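Local coordinates for cytochrome C-type biogenesis protein ccmF (Thermus thermophilus, PDB 6ZMQ), which serves as a membrane-bound heme lyase of cytochrome c maturation that binds heme b and is probably involved in moving heme across the membrane, at residues 444-447 with 448-452; 97-100 with 101-104; 378-381 with 382-386. All coordinates share one frame; numbering follows the deposited sequence.

From the N terminus, contact 2 (97-104) comes first, where helix 99-104 begins; contact 3 (378-386) follows near the C-terminal end of helix 362-384, and contact 1 (444-452) lies within helix 439-454. Each joins directly adjoining segments, so none closes a long loop; they succeed one another along the chain without nesting or crossing. Their centres lie about 39 Å apart for contacts 2 and 3, about 34 Å for contacts 3 and 1, and about 53 Å for contacts 2 and 1. Contact 2 ties a helix start to loops, contact 3 meets helices 266-284 and 402-422, and contact 1 lies against helix 460-484. In all three a threonine hydroxyl bonds to a preceding backbone carbonyl.

Contact 1. Residues 444-447 with 448-452; sequences LALA and LGTLF
L448 N donates to L444 O, G449 N to A445 O and L451 N to A447 O, and this i to i+4 pairing identifies 444-452 as continuous alpha-helix. The bond from L451 N is nearly straight, 169° at the hydrogen and 3.2 Å long. T450 is the residue whose side chain joins the backbone pattern. Its OG1 gives a hydrogen bond to L446 O at 3.3 Å, and T450 N donates to that same oxygen, which therefore takes two donors. They arrive differently: the amide lies in the carbonyl plane, the hydroxyl 40° above it and off the lone pairs. With OG1 placed opposite the carbonyl carbon, chi1 -54°, the hydroxyl leans back toward the preceding turn, a common way for a threonine to satisfy itself within a helix predicted to span the membrane. The side chains of L444, L448 and L451 leave the helix on its surface flank, L451 close to a bound dodecyl maltoside. The other flank meets helix 460-484, with A445 on A474, L446 on F464 and Y471, and T450 also on F464.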
loop_
_atom_site.group_PDB
_atom_site.type_symbol
_atom_site.label_atom_id
_atom_site.label_comp_id
_atom_site.label_asym_id
_atom_site.label_seq_id
_atom_site.Cartn_x
_atom_site.Cartn_y
_atom_site.Cartn_z
ATOM N N LEU A 444 -12.271 28.927 -14.974
ATOM C CA LEU A 444 -11.471 29.655 -15.953
ATOM C C LEU A 444 -10.162 28.939 -16.207
ATOM O O LEU A 444 -9.836 28.634 -17.366
ATOM C CB LEU A 444 -11.219 31.087 -15.482
ATOM C CG LEU A 444 -10.325 31.930 -16.393
ATOM C CD1 LEU A 444 -11.039 33.200 -16.823
ATOM C CD2 LEU A 444 -9.005 32.278 -15.699
ATOM N N ALA A 445 -9.486 28.543 -15.110
ATOM C CA ALA A 445 -8.258 27.763 -15.210
ATOM C C ALA A 445 -8.531 26.428 -15.874
ATOM O O ALA A 445 -7.819 26.054 -16.824
ATOM C CB ALA A 445 -7.652 27.559 -13.825
ATOM N N LEU A 446 -9.665 25.807 -15.490
ATOM C CA LEU A 446 -10.126 24.549 -16.066
ATOM C C LEU A 446 -10.344 24.720 -17.558
ATOM O O LEU A 446 -9.701 24.015 -18.358
ATOM C CB LEU A 446 -11.429 24.115 -15.379
ATOM C CG LEU A 446 -11.822 22.655 -15.091
ATOM C CD1 LEU A 446 -13.178 22.596 -14.351
ATOM C CD2 LEU A 446 -11.844 21.756 -16.309
ATOM N N ALA A 447 -11.047 25.811 -17.928
ATOM C CA ALA A 447 -11.385 26.052 -19.326
ATOM C C ALA A 447 -10.135 26.349 -20.129
ATOM O O ALA A 447 -9.974 25.788 -21.229
ATOM C CB ALA A 447 -12.395 27.190 -19.449
ATOM N N LEU A 448 -9.174 27.062 -19.485
ATOM C CA LEU A 448 -7.907 27.421 -20.121
ATOM C C LEU A 448 -7.160 26.180 -20.544
ATOM O O LEU A 448 -6.906 26.013 -21.749
ATOM C CB LEU A 448 -7.023 28.243 -19.178
ATOM C CG LEU A 448 -5.514 28.271 -19.531
ATOM C CD1 LEU A 448 -5.141 29.038 -20.818
ATOM C CD2 LEU A 448 -4.617 28.683 -18.365
ATOM N N GLY A 449 -7.080 25.211 -19.611
ATOM C CA GLY A 449 -6.269 24.028 -19.824
ATOM C C GLY A 449 -6.794 23.194 -20.965
ATOM O O GLY A 449 -6.015 22.799 -21.843
ATOM N N THR A 450 -8.138 23.136 -21.084
ATOM C CA THR A 450 -8.753 22.302 -22.108
ATOM C C THR A 450 -8.474 22.872 -23.490
ATOM O O THR A 450 -7.918 22.166 -24.345
ATOM C CB THR A 450 -10.255 22.162 -21.852
ATOM O OG1 THR A 450 -10.460 21.693 -20.515
ATOM C CG2 THR A 450 -10.880 21.170 -22.824
ATOM N N LEU A 451 -8.647 24.194 -23.645
ATOM C CA LEU A 451 -8.391 24.801 -24.945
ATOM C C LEU A 451 -6.897 24.873 -25.209
ATOM O O LEU A 451 -6.462 24.674 -26.352
ATOM C CB LEU A 451 -9.057 26.175 -25.050
ATOM C CG LEU A 451 -10.569 26.245 -24.791
ATOM C CD1 LEU A 451 -11.121 27.638 -25.099
ATOM C CD2 LEU A 451 -11.322 25.181 -25.590
ATOM N N PHE A 452 -6.096 24.998 -24.134
ATOM C CA PHE A 452 -4.646 25.031 -24.291
ATOM C C PHE A 452 -4.128 23.656 -24.665
ATOM O O PHE A 452 -3.071 23.529 -25.294
ATOM C CB PHE A 452 -3.989 25.543 -23.010
ATOM C CG PHE A 452 -2.511 25.713 -23.100
ATOM C CD1 PHE A 452 -1.932 26.341 -24.191
ATOM C CD2 PHE A 452 -1.699 25.275 -22.060
ATOM C CE1 PHE A 452 -0.567 26.499 -24.261
ATOM C CE2 PHE A 452 -0.326 25.438 -22.120
ATOM C CZ PHE A 452 0.238 26.052 -23.221
#

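Contact 2. Residues 97-100 with 101-104; sequences DPLW and VTLV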
loop_
_atom_site.group_PDB
_atom_site.type_symbol
_atom_site.label_atom_id
_atom_site.label_comp_id
_atom_site.label_asym_id
_atom_site.label_seq_id
_atom_site.Cartn_x
_atom_site.Cartn_y
_atom_site.Cartn_z
ATOM N N ASP A 97 22.612 -16.783 -0.361
ATOM C CA ASP A 97 23.877 -16.347 0.241
ATOM C C ASP A 97 23.924 -14.950 0.875
ATOM O O ASP A 97 24.284 -14.878 2.064
ATOM C CB ASP A 97 25.017 -16.594 -0.753
ATOM C CG ASP A 97 25.621 -17.963 -0.586
ATOM O OD1 ASP A 97 26.366 -18.152 0.398
ATOM O OD2 ASP A 97 25.336 -18.848 -1.417
ATOM N N PRO A 98 23.636 -13.816 0.170
ATOM C CA PRO A 98 24.065 -12.496 0.694
ATOM C C PRO A 98 23.387 -12.046 1.987
ATOM O O PRO A 98 22.353 -12.585 2.389
ATOM C CB PRO A 98 23.715 -11.535 -0.448
ATOM C CG PRO A 98 23.734 -12.357 -1.643
ATOM C CD PRO A 98 23.081 -13.622 -1.192
ATOM N N LEU A 99 24.023 -11.065 2.652
ATOM C CA LEU A 99 23.614 -10.661 3.997
ATOM C C LEU A 99 22.247 -9.986 4.004
ATOM O O LEU A 99 21.416 -10.298 4.866
ATOM C CB LEU A 99 24.667 -9.746 4.630
ATOM C CG LEU A 99 24.469 -9.441 6.124
ATOM C CD1 LEU A 99 24.387 -10.718 6.949
ATOM C CD2 LEU A 99 25.574 -8.543 6.664
ATOM N N TRP A 100 21.990 -9.075 3.051
ATOM C CA TRP A 100 20.714 -8.362 3.032
ATOM C C TRP A 100 19.546 -9.269 2.678
ATOM O O TRP A 100 18.418 -8.992 3.100
ATOM C CB TRP A 100 20.752 -7.167 2.062
ATOM C CG TRP A 100 20.613 -7.493 0.588
ATOM C CD1 TRP A 100 21.624 -7.739 -0.293
ATOM C CD2 TRP A 100 19.396 -7.588 -0.167
ATOM N NE1 TRP A 100 21.115 -7.989 -1.545
ATOM C CE2 TRP A 100 19.748 -7.911 -1.492
ATOM C CE3 TRP A 100 18.041 -7.455 0.156
ATOM C CZ2 TRP A 100 18.796 -8.088 -2.498
ATOM C CZ3 TRP A 100 17.097 -7.637 -0.842
ATOM C CH2 TRP A 100 17.479 -7.948 -2.153
ATOM N N VAL A 101 19.782 -10.353 1.943
ATOM C CA VAL A 101 18.665 -11.220 1.604
ATOM C C VAL A 101 18.460 -12.269 2.693
ATOM O O VAL A 101 17.379 -12.843 2.798
ATOM C CB VAL A 101 18.833 -11.857 0.203
ATOM C CG1 VAL A 101 19.757 -13.059 0.234
ATOM C CG2 VAL A 101 17.469 -12.180 -0.445
ATOM N N THR A 102 19.470 -12.535 3.535
ATOM C CA THR A 102 19.255 -13.411 4.684
ATOM C C THR A 102 18.470 -12.729 5.797
ATOM O O THR A 102 17.868 -13.424 6.622
ATOM C CB THR A 102 20.580 -13.920 5.258
ATOM O OG1 THR A 102 21.502 -12.832 5.394
ATOM C CG2 THR A 102 21.179 -14.996 4.381
ATOM N N LEU A 103 18.466 -11.395 5.850
ATOM C CA LEU A 103 17.662 -10.704 6.847
ATOM C C LEU A 103 16.255 -10.391 6.353
ATOM O O LEU A 103 15.396 -10.042 7.171
ATOM C CB LEU A 103 18.344 -9.411 7.325
ATOM C CG LEU A 103 19.742 -9.521 7.964
ATOM C CD1 LEU A 103 20.687 -8.417 7.479
ATOM C CD2 LEU A 103 19.684 -9.584 9.495
ATOM N N VAL A 104 15.996 -10.500 5.050
ATOM C CA VAL A 104 14.661 -10.303 4.498
ATOM C C VAL A 104 14.057 -11.606 3.984
ATOM O O VAL A 104 12.934 -11.606 3.465
ATOM C CB VAL A 104 14.661 -9.220 3.408
ATOM C CG1 VAL A 104 15.336 -7.948 3.917
ATOM C CG2 VAL A 104 15.315 -9.721 2.127
#
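L99 O is gripped by two donors, T102 OG1 at 2.6 Å and L103 N at 3.3 Å, both arriving from the same face of the carbonyl plane. The hydroxyl comes in well to the side, with a C=O...OG1 angle of 111°, whereas the amide lies more nearly in line with the C=O bond. T102 N adds a weak bond to this oxygen, but its better acceptor is P98 O, 3.1 Å from T102 N. P98 holds the N-cap position, so the T102 N to P98 O bond is the first i to i+4 bond of the helix. The T102 hydroxyl is set by chi1 47°, which places OG1 between the backbone N and the carbonyl carbon and turns it back on L99. A valine in place of T102 would lack that hydroxyl and is likely to leave L99 O relying on the longer bond from L103 N and the weak one from the backbone N of the same position.

Apolar contacts run along the same turn. V101 CG1 meets the P98 ring at CD, 3.7 Å away, and V101 CB stands 4.3 Å above the W100 ring plane, over its centre. Chi1 of 78° puts W100 CG between the backbone N and the carbonyl carbon, which folds the indole over the backbone and brings V101 N over a ring face. V104 CG2 reaches W100 CZ3 obliquely at 4.0 Å, beside a weak backbone bond from V104 N to W100 O. L103 CD1 crosses to L99 CG.

D97 OD2 forms a salt bridge with R559 NH1, and P98 touches R559 too, tying this helix start to the loop between strands 554-556 and 561-566. T102 packs on H93, just beyond helix 87-92, while W100 and V101 meet Q181 in the loop before helix 185-213.

Contact 3. Residues 378-381 with 382-386; sequences LVVV and LGTFY
Two kinds of polar bond and one apolar contact join L378-V381 to L382-Y386. The backbone bonds follow the i to i+4 pattern: L382 N donates to L378 O at 2.8 Å, G383 N to V379 O, T384 N to V380 O, and F385 N to V381 O at 3.2 Å. The bond from F385 N, the last i to i+4 bond between the two segments, measures 157° at the hydrogen. G383 N also makes a weak bond to V380 O.

The side-chain hydrogen bond comes from T384. Its OG1 donates to V380 O at 3.0 Å, and T384 N reaches the same oxygen at 2.9 Å. The two donors approach from opposite faces of the carbonyl plane, each tilted out of it by roughly 30°, so V380 O is held between them. Chi1 of -75° puts the hydroxyl opposite its own carbonyl carbon and aims it back over the preceding turn. This pair of donors on opposite faces sets V380 O apart from L378 O, V379 O and V381 O, each of which accepts one of the alpha-helical backbone bonds. The hydroxyl bond lies near the C-terminal end of helix 362-384, within a predicted transmembrane segment.

Apolar contact is sparse between the segments. V381 CG1 and F385 CD2 come within 4.4 Å, and the phenyl group stands oblique to V381 O, with CD2 3.9 Å from that oxygen.

Beyond the two segments, V379, V380, V381 and T384 meet neighbouring parts of the chain. V380 and V381 touch I266 of helix 266-284. V380 and T384 both meet N262, while V379 and T384 reach V408 and F405 of helix 402-422.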
loop_
_atom_site.group_PDB
_atom_site.type_symbol
_atom_site.label_atom_id
_atom_site.label_comp_id
_atom_site.label_asym_id
_atom_site.label_seq_id
_atom_site.Cartn_x
_atom_site.Cartn_y
_atom_site.Cartn_z
ATOM N N LEU A 378 -16.074 -0.203 -4.753
ATOM C CA LEU A 378 -17.255 -1.014 -5.034
ATOM C C LEU A 378 -17.271 -1.507 -6.477
ATOM O O LEU A 378 -17.602 -2.667 -6.734
ATOM C CB LEU A 378 -18.518 -0.197 -4.739
ATOM C CG LEU A 378 -19.907 -0.821 -4.916
ATOM C CD1 LEU A 378 -19.980 -2.188 -4.221
ATOM C CD2 LEU A 378 -21.036 0.107 -4.444
ATOM N N VAL A 379 -16.913 -0.642 -7.434
ATOM C CA VAL A 379 -16.907 -1.044 -8.842
ATOM C C VAL A 379 -15.746 -1.999 -9.139
ATOM O O VAL A 379 -15.907 -2.948 -9.917
ATOM C CB VAL A 379 -16.914 0.208 -9.755
ATOM C CG1 VAL A 379 -16.722 -0.135 -11.205
ATOM C CG2 VAL A 379 -18.272 0.883 -9.692
ATOM N N VAL A 380 -14.595 -1.823 -8.478
ATOM C CA VAL A 380 -13.467 -2.734 -8.691
ATOM C C VAL A 380 -13.767 -4.125 -8.111
ATOM O O VAL A 380 -13.494 -5.150 -8.757
ATOM C CB VAL A 380 -12.172 -2.111 -8.118
ATOM C CG1 VAL A 380 -11.028 -3.100 -8.081
ATOM C CG2 VAL A 380 -11.751 -0.903 -8.948
ATOM N N VAL A 381 -14.412 -4.178 -6.936
ATOM C CA VAL A 381 -14.825 -5.459 -6.351
ATOM C C VAL A 381 -15.945 -6.099 -7.178
ATOM O O VAL A 381 -15.903 -7.300 -7.484
ATOM C CB VAL A 381 -15.230 -5.258 -4.876
ATOM C CG1 VAL A 381 -16.169 -6.362 -4.372
ATOM C CG2 VAL A 381 -13.990 -5.160 -3.980
ATOM N N LEU A 382 -16.930 -5.292 -7.605
ATOM C CA LEU A 382 -18.053 -5.780 -8.402
ATOM C C LEU A 382 -17.624 -6.194 -9.806
ATOM O O LEU A 382 -18.332 -6.965 -10.451
ATOM C CB LEU A 382 -19.149 -4.703 -8.453
ATOM C CG LEU A 382 -20.583 -4.912 -8.975
ATOM C CD1 LEU A 382 -21.536 -4.033 -8.181
ATOM C CD2 LEU A 382 -20.703 -4.547 -10.452
ATOM N N GLY A 383 -16.500 -5.673 -10.301
ATOM C CA GLY A 383 -16.000 -6.089 -11.601
ATOM C C GLY A 383 -15.109 -7.315 -11.525
ATOM O O GLY A 383 -15.079 -8.124 -12.459
ATOM N N THR A 384 -14.309 -7.417 -10.451
ATOM C CA THR A 384 -13.441 -8.577 -10.223
ATOM C C THR A 384 -14.243 -9.876 -10.111
ATOM O O THR A 384 -13.876 -10.901 -10.703
ATOM C CB THR A 384 -12.587 -8.331 -8.968
ATOM O OG1 THR A 384 -11.542 -7.398 -9.276
ATOM C CG2 THR A 384 -11.943 -9.614 -8.426
ATOM N N PHE A 385 -15.377 -9.836 -9.416
ATOM C CA PHE A 385 -16.183 -11.025 -9.180
ATOM C C PHE A 385 -17.298 -11.187 -10.208
ATOM O O PHE A 385 -18.053 -12.161 -10.138
ATOM C CB PHE A 385 -16.768 -10.980 -7.766
ATOM C CG PHE A 385 -15.738 -11.128 -6.669
ATOM C CD1 PHE A 385 -14.524 -11.768 -6.904
ATOM C CD2 PHE A 385 -15.978 -10.592 -5.410
ATOM C CE1 PHE A 385 -13.580 -11.891 -5.894
ATOM C CE2 PHE A 385 -15.038 -10.707 -4.397
ATOM C CZ PHE A 385 -13.838 -11.358 -4.641
ATOM N N TYR A 386 -17.410 -10.254 -11.155
ATOM C CA TYR A 386 -18.420 -10.364 -12.208
ATOM C C TYR A 386 -18.164 -11.516 -13.184
ATOM O O TYR A 386 -19.154 -12.071 -13.683
ATOM C CB TYR A 386 -18.554 -9.006 -12.921
ATOM C CG TYR A 386 -19.241 -8.960 -14.264
ATOM C CD1 TYR A 386 -20.607 -9.206 -14.368
ATOM C CD2 TYR A 386 -18.550 -8.582 -15.412
ATOM C CE1 TYR A 386 -21.261 -9.128 -15.589
ATOM C CE2 TYR A 386 -19.192 -8.500 -16.641
ATOM C CZ TYR A 386 -20.548 -8.777 -16.721
ATOM O OH TYR A 386 -21.196 -8.699 -17.932
#